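Local coordinates for protein acyl-coenzyme A oxidase 1 (Yarrowia lipolytica, PDB 5Y9D) that catalyses the FAD-dependent oxidation of acyl-CoA to (2E)-enoyl-CoA, passing the electrons to oxygen to yield hydrogen peroxide in peroxisomal fatty acid beta-oxidation, at residues E524-R536 with S603-I616. Residues are numbered along the deposited sequence; the frame is centred on the assembly and turned at random.
Sequences EAFRTASRNNILR and SIEEDTGIFLRENI
Phe611 drives the edge of its ring onto one face of Phe526, a T-shaped pair with centroids 4.9 Å apart and planes at 72°. CZ of Phe611 stands over the centre of the Phe526 ring, and Ile604 CD1 covers one face of Phe611 while also touching Phe526, so the isoleucine fills the angle between the two rings. Phe526 leaves its helix pointing away from 603-616, yet a first torsion off the staggered values accompanies the turn of its ring back toward Ser603 and Ile604. Beside the rings, the methyl CB of Ala529 meets Phe611 CE1 at 3.8 Å and Ile616 CD1 at 4.0 Å, with Ile610 CG2 next to them. Ile616 also lies along Ala525 and Thr528 CG2.

Toward the polar edge, Asn532 ND2 donates to Glu614 OE1 (3.2 Å, 154° at the hydrogen), approaching OE1 nearly along its C-O bond, with that oxygen close to the plane of the Asn532 amide. Farther out, NH1 of Arg536 and NH1 of Arg613 approach to 3.2 Å; Asp623 of the second subunit, salt-bridged to Arg613 and more weakly paired with Arg536, probably offsets their like charges.

Between helices 589-606 and 608-613 the chain kinks at Asp607, whose carboxylate is salt-bridged to Arg566. A Schellman motif with Asn615 at C-prime then ends helix 608-613, Ile616 N bonding to Phe611 O, and returns Ile616 to the apolar centre. The whole exemplifies steeply crossed helix packing, segment 524-536 and helix 608-613 meeting at 78°, within the all-helical C-terminal domain of acyl-CoA oxidases.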
ATOM      1  N   GLU A 524      -4.320 -24.369  20.625  1.00 39.00           N
ATOM      2  CA  GLU A 524      -3.863 -25.702  20.289  1.00 37.20           C
ATOM      3  C   GLU A 524      -3.974 -25.936  18.795  1.00 35.89           C
ATOM      4  O   GLU A 524      -3.111 -26.581  18.203  1.00 33.37           O
ATOM      5  CB  GLU A 524      -4.674 -26.745  21.078  1.00 40.25           C
ATOM      6  CG  GLU A 524      -4.247 -28.197  20.857  1.00 46.01           C
ATOM      7  CD  GLU A 524      -2.776 -28.427  21.161  1.00 50.97           C
ATOM      8  OE1 GLU A 524      -2.269 -27.713  22.051  1.00 61.07           O
ATOM      9  OE2 GLU A 524      -2.124 -29.296  20.522  1.00 52.78           O
ATOM     10  N   ALA A 525      -5.014 -25.392  18.162  1.00 34.97           N
ATOM     11  CA  ALA A 525      -5.150 -25.560  16.718  1.00 34.27           C
ATOM     12  C   ALA A 525      -4.015 -24.854  16.023  1.00 33.61           C
ATOM     13  O   ALA A 525      -3.438 -25.366  15.042  1.00 29.75           O
ATOM     14  CB  ALA A 525      -6.475 -25.034  16.222  1.00 36.11           C
ATOM     15  N   PHE A 526      -3.679 -23.681  16.548  1.00 34.57           N
ATOM     16  CA  PHE A 526      -2.645 -22.882  15.909  1.00 36.14           C
ATOM     17  C   PHE A 526      -1.286 -23.466  16.139  1.00 35.48           C
ATOM     18  O   PHE A 526      -0.519 -23.583  15.187  1.00 37.98           O
ATOM     19  CB  PHE A 526      -2.715 -21.401  16.309  1.00 38.18           C
ATOM     20  CG  PHE A 526      -3.378 -20.576  15.275  1.00 38.37           C
ATOM     21  CD1 PHE A 526      -4.738 -20.380  15.305  1.00 40.65           C
ATOM     22  CD2 PHE A 526      -2.660 -20.096  14.208  1.00 39.82           C
ATOM     23  CE1 PHE A 526      -5.367 -19.669  14.315  1.00 39.21           C
ATOM     24  CE2 PHE A 526      -3.279 -19.388  13.214  1.00 40.21           C
ATOM     25  CZ  PHE A 526      -4.638 -19.175  13.268  1.00 38.96           C
ATOM     26  N   ARG A 527      -1.002 -23.847  17.383  1.00 33.10           N
ATOM     27  CA  ARG A 527       0.240 -24.547  17.724  1.00 33.62           C
ATOM     28  C   ARG A 527       0.481 -25.825  16.900  1.00 35.65           C
ATOM     29  O   ARG A 527       1.588 -26.076  16.415  1.00 37.87           O
ATOM     30  CB  ARG A 527       0.245 -24.876  19.200  1.00 34.17           C
ATOM     31  CG  ARG A 527       0.415 -23.642  20.051  1.00 35.55           C
ATOM     32  CD  ARG A 527       0.300 -23.927  21.521  1.00 37.27           C
ATOM     33  NE  ARG A 527       0.818 -22.782  22.256  1.00 41.21           N
ATOM     34  CZ  ARG A 527       0.732 -22.607  23.567  1.00 44.06           C
ATOM     35  NH1 ARG A 527       0.154 -23.498  24.372  1.00 44.03           N
ATOM     36  NH2 ARG A 527       1.257 -21.518  24.075  1.00 49.10           N
ATOM     37  N   THR A 528      -0.575 -26.606  16.726  1.00 35.39           N
ATOM     38  CA  THR A 528      -0.568 -27.768  15.845  1.00 35.29           C
ATOM     39  C   THR A 528      -0.231 -27.437  14.399  1.00 35.07           C
ATOM     40  O   THR A 528       0.541 -28.157  13.768  1.00 35.31           O
ATOM     41  CB  THR A 528      -1.952 -28.453  15.887  1.00 33.54           C
ATOM     42  OG1 THR A 528      -2.208 -28.858  17.232  1.00 36.30           O
ATOM     43  CG2 THR A 528      -1.999 -29.645  14.989  1.00 32.54           C
ATOM     44  N   ALA A 529      -0.836 -26.386  13.853  1.00 35.69           N
ATOM     45  CA  ALA A 529      -0.514 -25.985  12.475  1.00 36.23           C
ATOM     46  C   ALA A 529       0.936 -25.529  12.398  1.00 34.16           C
ATOM     47  O   ALA A 529       1.661 -25.904  11.499  1.00 36.12           O
ATOM     48  CB  ALA A 529      -1.451 -24.891  11.964  1.00 35.18           C
ATOM     49  N   SER A 530       1.367 -24.731  13.356  1.00 35.76           N
ATOM     50  CA  SER A 530       2.763 -24.277  13.362  1.00 35.77           C
ATOM     51  C   SER A 530       3.741 -25.445  13.551  1.00 34.95           C
ATOM     52  O   SER A 530       4.665 -25.613  12.757  1.00 34.26           O
ATOM     53  CB  SER A 530       3.003 -23.211  14.429  1.00 34.07           C
ATOM     54  OG  SER A 530       4.356 -22.767  14.405  1.00 34.34           O
ATOM     55  N   ARG A 531       3.538 -26.240  14.594  1.00 37.20           N
ATOM     56  CA  ARG A 531       4.477 -27.342  14.930  1.00 41.95           C
ATOM     57  C   ARG A 531       4.715 -28.284  13.755  1.00 40.17           C
ATOM     58  O   ARG A 531       5.850 -28.661  13.456  1.00 43.95           O
ATOM     59  CB  ARG A 531       3.953 -28.133  16.132  1.00 43.15           C
ATOM     60  CG  ARG A 531       4.438 -29.576  16.282  1.00 43.63           C
ATOM     61  CD  ARG A 531       3.438 -30.341  17.138  1.00 43.21           C
ATOM     62  NE  ARG A 531       3.138 -29.544  18.333  1.00 44.23           N
ATOM     63  CZ  ARG A 531       1.929 -29.242  18.807  1.00 42.62           C
ATOM     64  NH1 ARG A 531       0.812 -29.698  18.239  1.00 43.53           N
ATOM     65  NH2 ARG A 531       1.846 -28.497  19.905  1.00 41.95           N
ATOM     66  N   ASN A 532       3.630 -28.657  13.101  1.00 39.52           N
ATOM     67  CA  ASN A 532       3.683 -29.571  11.973  1.00 40.04           C
ATOM     68  C   ASN A 532       4.461 -29.000  10.778  1.00 40.66           C
ATOM     69  O   ASN A 532       5.281 -29.695  10.196  1.00 38.47           O
ATOM     70  CB  ASN A 532       2.260 -29.951  11.538  1.00 40.20           C
ATOM     71  CG  ASN A 532       1.550 -30.864  12.528  1.00 39.51           C
ATOM     72  OD1 ASN A 532       2.059 -31.205  13.615  1.00 38.78           O
ATOM     73  ND2 ASN A 532       0.347 -31.260  12.153  1.00 37.60           N
ATOM     74  N   ASN A 533       4.193 -27.749  10.403  1.00 42.97           N
ATOM     75  CA  ASN A 533       5.025 -27.078   9.386  1.00 43.57           C
ATOM     76  C   ASN A 533       6.494 -27.017   9.784  1.00 39.80           C
ATOM     77  O   ASN A 533       7.367 -27.305   8.958  1.00 37.64           O
ATOM     78  CB  ASN A 533       4.534 -25.675   9.081  1.00 43.93           C
ATOM     79  CG  ASN A 533       3.324 -25.675   8.172  1.00 47.73           C
ATOM     80  OD1 ASN A 533       2.221 -26.089   8.571  1.00 54.55           O
ATOM     81  ND2 ASN A 533       3.513 -25.201   6.945  1.00 45.08           N
ATOM     82  N   ILE A 534       6.772 -26.666  11.035  1.00 34.61           N
ATOM     83  CA  ILE A 534       8.164 -26.574  11.459  1.00 36.21           C
ATOM     84  C   ILE A 534       8.809 -27.944  11.418  1.00 36.90           C
ATOM     85  O   ILE A 534       9.937 -28.065  10.930  1.00 35.49           O
ATOM     86  CB  ILE A 534       8.325 -26.052  12.891  1.00 35.53           C
ATOM     87  CG1 ILE A 534       7.937 -24.589  12.970  1.00 38.14           C
ATOM     88  CG2 ILE A 534       9.767 -26.210  13.355  1.00 34.44           C
ATOM     89  CD1 ILE A 534       7.387 -24.190  14.319  1.00 39.62           C
ATOM     90  N   LEU A 535       8.104 -28.956  11.956  1.00 37.57           N
ATOM     91  CA  LEU A 535       8.644 -30.327  12.045  1.00 37.49           C
ATOM     92  C   LEU A 535       8.850 -30.932  10.673  1.00 36.60           C
ATOM     93  O   LEU A 535       9.824 -31.632  10.458  1.00 34.07           O
ATOM     94  CB  LEU A 535       7.788 -31.244  12.954  1.00 37.64           C
ATOM     95  CG  LEU A 535       7.959 -31.004  14.484  1.00 36.84           C
ATOM     96  CD1 LEU A 535       7.131 -31.913  15.379  1.00 37.80           C
ATOM     97  CD2 LEU A 535       9.395 -31.103  14.909  1.00 35.31           C
ATOM     98  N   ARG A 536       7.960 -30.620   9.737  1.00 40.92           N
ATOM     99  CA  ARG A 536       8.135 -31.044   8.346  1.00 46.91           C
ATOM    100  C   ARG A 536       9.369 -30.368   7.719  1.00 46.30           C
ATOM    101  O   ARG A 536      10.198 -31.028   7.063  1.00 45.50           O
ATOM    102  CB  ARG A 536       6.883 -30.732   7.507  1.00 54.19           C
ATOM    103  CG  ARG A 536       6.870 -31.429   6.154  1.00 65.25           C
ATOM    104  CD  ARG A 536       5.941 -30.774   5.132  1.00 77.49           C
ATOM    105  NE  ARG A 536       6.481 -29.524   4.577  1.00 86.98           N
ATOM    106  CZ  ARG A 536       6.044 -28.929   3.464  1.00 92.39           C
ATOM    107  NH1 ARG A 536       5.061 -29.463   2.736  1.00 97.10           N
ATOM    108  NH2 ARG A 536       6.599 -27.789   3.069  1.00 86.50           N
ATOM    109  N   SER A 603      -8.232 -15.440  11.740  1.00 35.37           N
ATOM    110  CA  SER A 603      -6.915 -15.879  11.243  1.00 35.99           C
ATOM    111  C   SER A 603      -7.022 -17.254  10.607  1.00 38.35           C
ATOM    112  O   SER A 603      -6.379 -17.514   9.595  1.00 35.93           O
ATOM    113  CB  SER A 603      -5.866 -15.922  12.340  1.00 35.15           C
ATOM    114  OG  SER A 603      -5.661 -14.653  12.905  1.00 33.29           O
ATOM    115  N   ILE A 604      -7.853 -18.129  11.174  1.00 41.44           N
ATOM    116  CA  ILE A 604      -8.170 -19.378  10.476  1.00 43.07           C
ATOM    117  C   ILE A 604      -8.647 -19.017   9.068  1.00 47.03           C
ATOM    118  O   ILE A 604      -8.228 -19.612   8.086  1.00 46.76           O
ATOM    119  CB  ILE A 604      -9.293 -20.203  11.134  1.00 41.92           C
ATOM    120  CG1 ILE A 604      -9.029 -20.511  12.606  1.00 39.60           C
ATOM    121  CG2 ILE A 604      -9.521 -21.501  10.361  1.00 43.05           C
ATOM    122  CD1 ILE A 604      -7.790 -21.305  12.888  1.00 39.51           C
ATOM    123  N   GLU A 605      -9.525 -18.027   8.989  1.00 50.12           N
ATOM    124  CA  GLU A 605     -10.148 -17.630   7.725  1.00 53.45           C
ATOM    125  C   GLU A 605      -9.224 -17.164   6.595  1.00 54.91           C
ATOM    126  O   GLU A 605      -9.634 -17.200   5.440  1.00 56.00           O
ATOM    127  CB  GLU A 605     -11.144 -16.503   7.974  1.00 58.77           C
ATOM    128  CG  GLU A 605     -12.593 -16.906   7.885  1.00 61.17           C
ATOM    129  CD  GLU A 605     -13.516 -15.707   7.970  1.00 63.57           C
ATOM    130  OE1 GLU A 605     -13.051 -14.542   7.830  1.00 62.59           O
ATOM    131  OE2 GLU A 605     -14.720 -15.936   8.173  1.00 64.81           O
ATOM    132  N   GLU A 606      -8.035 -16.655   6.907  1.00 57.01           N
ATOM    133  CA  GLU A 606      -7.074 -16.313   5.861  1.00 61.30           C
ATOM    134  C   GLU A 606      -6.323 -17.581   5.469  1.00 61.93           C
ATOM    135  O   GLU A 606      -6.049 -17.814   4.299  1.00 66.07           O
ATOM    136  CB  GLU A 606      -6.067 -15.261   6.339  1.00 71.60           C
ATOM    137  CG  GLU A 606      -6.637 -13.921   6.824  1.00 77.65           C
ATOM    138  CD  GLU A 606      -5.535 -12.875   7.115  1.00 82.10           C
ATOM    139  OE1 GLU A 606      -5.481 -11.856   6.382  1.00 82.88           O
ATOM    140  OE2 GLU A 606      -4.716 -13.060   8.063  1.00 72.52           O
ATOM    141  N   ASP A 607      -6.004 -18.402   6.469  1.00 61.22           N
ATOM    142  CA  ASP A 607      -5.156 -19.584   6.308  1.00 59.61           C
ATOM    143  C   ASP A 607      -5.988 -20.877   6.264  1.00 58.86           C
ATOM    144  O   ASP A 607      -5.593 -21.890   6.835  1.00 60.74           O
ATOM    145  CB  ASP A 607      -4.162 -19.690   7.479  1.00 60.22           C
ATOM    146  CG  ASP A 607      -3.323 -18.422   7.683  1.00 65.01           C
ATOM    147  OD1 ASP A 607      -3.818 -17.448   8.314  1.00 65.08           O
ATOM    148  OD2 ASP A 607      -2.145 -18.416   7.256  1.00 74.03           O
ATOM    149  N   THR A 608      -7.137 -20.850   5.593  1.00 56.08           N
ATOM    150  CA  THR A 608      -8.043 -22.009   5.574  1.00 52.72           C
ATOM    151  C   THR A 608      -7.347 -23.232   4.944  1.00 52.05           C
ATOM    152  O   THR A 608      -7.446 -24.352   5.458  1.00 50.13           O
ATOM    153  CB  THR A 608      -9.381 -21.631   4.884  1.00 53.48           C
ATOM    154  OG1 THR A 608     -10.269 -21.079   5.868  1.00 60.87           O
ATOM    155  CG2 THR A 608     -10.064 -22.797   4.244  1.00 53.20           C
ATOM    156  N   GLY A 609      -6.616 -22.995   3.854  1.00 51.17           N
ATOM    157  CA  GLY A 609      -5.813 -24.025   3.218  1.00 48.88           C
ATOM    158  C   GLY A 609      -4.991 -24.772   4.239  1.00 50.73           C
ATOM    159  O   GLY A 609      -5.009 -26.004   4.275  1.00 51.26           O
ATOM    160  N   ILE A 610      -4.306 -24.025   5.101  1.00 52.28           N
ATOM    161  CA  ILE A 610      -3.322 -24.609   6.016  1.00 54.72           C
ATOM    162  C   ILE A 610      -3.953 -25.556   7.032  1.00 53.92           C
ATOM    163  O   ILE A 610      -3.332 -26.536   7.408  1.00 58.42           O
ATOM    164  CB  ILE A 610      -2.497 -23.517   6.741  1.00 56.72           C
ATOM    165  CG1 ILE A 610      -1.526 -22.858   5.757  1.00 59.04           C
ATOM    166  CG2 ILE A 610      -1.704 -24.098   7.911  1.00 59.47           C
ATOM    167  CD1 ILE A 610      -1.280 -21.377   5.988  1.00 60.02           C
ATOM    168  N   PHE A 611      -5.168 -25.264   7.480  1.00 52.95           N
ATOM    169  CA  PHE A 611      -5.822 -26.079   8.516  1.00 51.47           C
ATOM    170  C   PHE A 611      -6.541 -27.312   7.938  1.00 53.36           C
ATOM    171  O   PHE A 611      -6.769 -28.276   8.660  1.00 50.74           O
ATOM    172  CB  PHE A 611      -6.793 -25.223   9.351  1.00 48.36           C
ATOM    173  CG  PHE A 611      -6.104 -24.209  10.214  1.00 46.52           C
ATOM    174  CD1 PHE A 611      -5.697 -24.532  11.509  1.00 46.30           C
ATOM    175  CD2 PHE A 611      -5.844 -22.935   9.735  1.00 45.20           C
ATOM    176  CE1 PHE A 611      -5.032 -23.605  12.310  1.00 44.52           C
ATOM    177  CE2 PHE A 611      -5.188 -21.998  10.534  1.00 43.58           C
ATOM    178  CZ  PHE A 611      -4.773 -22.338  11.820  1.00 42.77           C
ATOM    179  N   LEU A 612      -6.903 -27.266   6.651  1.00 54.03           N
ATOM    180  CA  LEU A 612      -7.472 -28.431   5.948  1.00 53.99           C
ATOM    181  C   LEU A 612      -6.374 -29.303   5.370  1.00 54.71           C
ATOM    182  O   LEU A 612      -6.550 -30.516   5.206  1.00 49.45           O
ATOM    183  CB  LEU A 612      -8.388 -27.992   4.801  1.00 54.84           C
ATOM    184  CG  LEU A 612      -9.886 -27.797   5.069  1.00 56.97           C
ATOM    185  CD1 LEU A 612     -10.153 -27.138   6.406  1.00 55.60           C
ATOM    186  CD2 LEU A 612     -10.524 -26.989   3.945  1.00 57.85           C
ATOM    187  N   ARG A 613      -5.249 -28.676   5.017  1.00 57.78           N
ATOM    188  CA  ARG A 613      -4.081 -29.411   4.528  1.00 56.72           C
ATOM    189  C   ARG A 613      -3.749 -30.390   5.626  1.00 55.35           C
ATOM    190  O   ARG A 613      -3.542 -31.573   5.377  1.00 55.16           O
ATOM    191  CB  ARG A 613      -2.878 -28.467   4.270  1.00 64.76           C
ATOM    192  CG  ARG A 613      -2.227 -28.574   2.883  1.00 68.72           C
ATOM    193  CD  ARG A 613      -1.239 -29.732   2.769  1.00 68.47           C
ATOM    194  NE  ARG A 613       0.042 -29.421   3.399  1.00 74.64           N
ATOM    195  CZ  ARG A 613       1.069 -30.268   3.500  1.00 81.58           C
ATOM    196  NH1 ARG A 613       2.193 -29.878   4.090  1.00 85.47           N
ATOM    197  NH2 ARG A 613       0.988 -31.504   3.020  1.00 85.10           N
ATOM    198  N   GLU A 614      -3.768 -29.878   6.855  1.00 55.75           N
ATOM    199  CA  GLU A 614      -3.242 -30.573   8.019  1.00 55.97           C
ATOM    200  C   GLU A 614      -4.249 -31.433   8.775  1.00 52.03           C
ATOM    201  O   GLU A 614      -3.922 -31.936   9.859  1.00 45.90           O
ATOM    202  CB  GLU A 614      -2.635 -29.530   8.981  1.00 58.34           C
ATOM    203  CG  GLU A 614      -1.391 -28.846   8.436  1.00 58.59           C
ATOM    204  CD  GLU A 614      -0.305 -29.852   8.130  1.00 59.08           C
ATOM    205  OE1 GLU A 614       0.076 -30.600   9.057  1.00 54.99           O
ATOM    206  OE2 GLU A 614       0.128 -29.920   6.961  1.00 59.60           O
ATOM    207  N   ASN A 615      -5.458 -31.591   8.230  1.00 53.13           N
ATOM    208  CA  ASN A 615      -6.515 -32.354   8.908  1.00 58.97           C
ATOM    209  C   ASN A 615      -6.739 -31.869  10.357  1.00 61.01           C
ATOM    210  O   ASN A 615      -6.665 -32.649  11.314  1.00 65.24           O
ATOM    211  CB  ASN A 615      -6.182 -33.861   8.883  1.00 61.12           C
ATOM    212  CG  ASN A 615      -7.340 -34.726   9.340  1.00 62.61           C
ATOM    213  OD1 ASN A 615      -7.270 -35.424  10.363  1.00 56.79           O
ATOM    214  ND2 ASN A 615      -8.426 -34.673   8.585  1.00 67.17           N
ATOM    215  N   ILE A 616      -6.982 -30.568  10.507  1.00 58.84           N
ATOM    216  CA  ILE A 616      -7.297 -29.953  11.805  1.00 55.22           C
ATOM    217  C   ILE A 616      -8.793 -29.619  11.860  1.00 53.90           C
ATOM    218  O   ILE A 616      -9.459 -29.811  12.881  1.00 50.46           O
ATOM    219  CB  ILE A 616      -6.450 -28.675  12.020  1.00 53.45           C
ATOM    220  CG1 ILE A 616      -4.972 -29.054  12.275  1.00 55.04           C
ATOM    221  CG2 ILE A 616      -7.007 -27.818  13.156  1.00 49.97           C
ATOM    222  CD1 ILE A 616      -3.954 -28.037  11.790  1.00 50.94           C
TER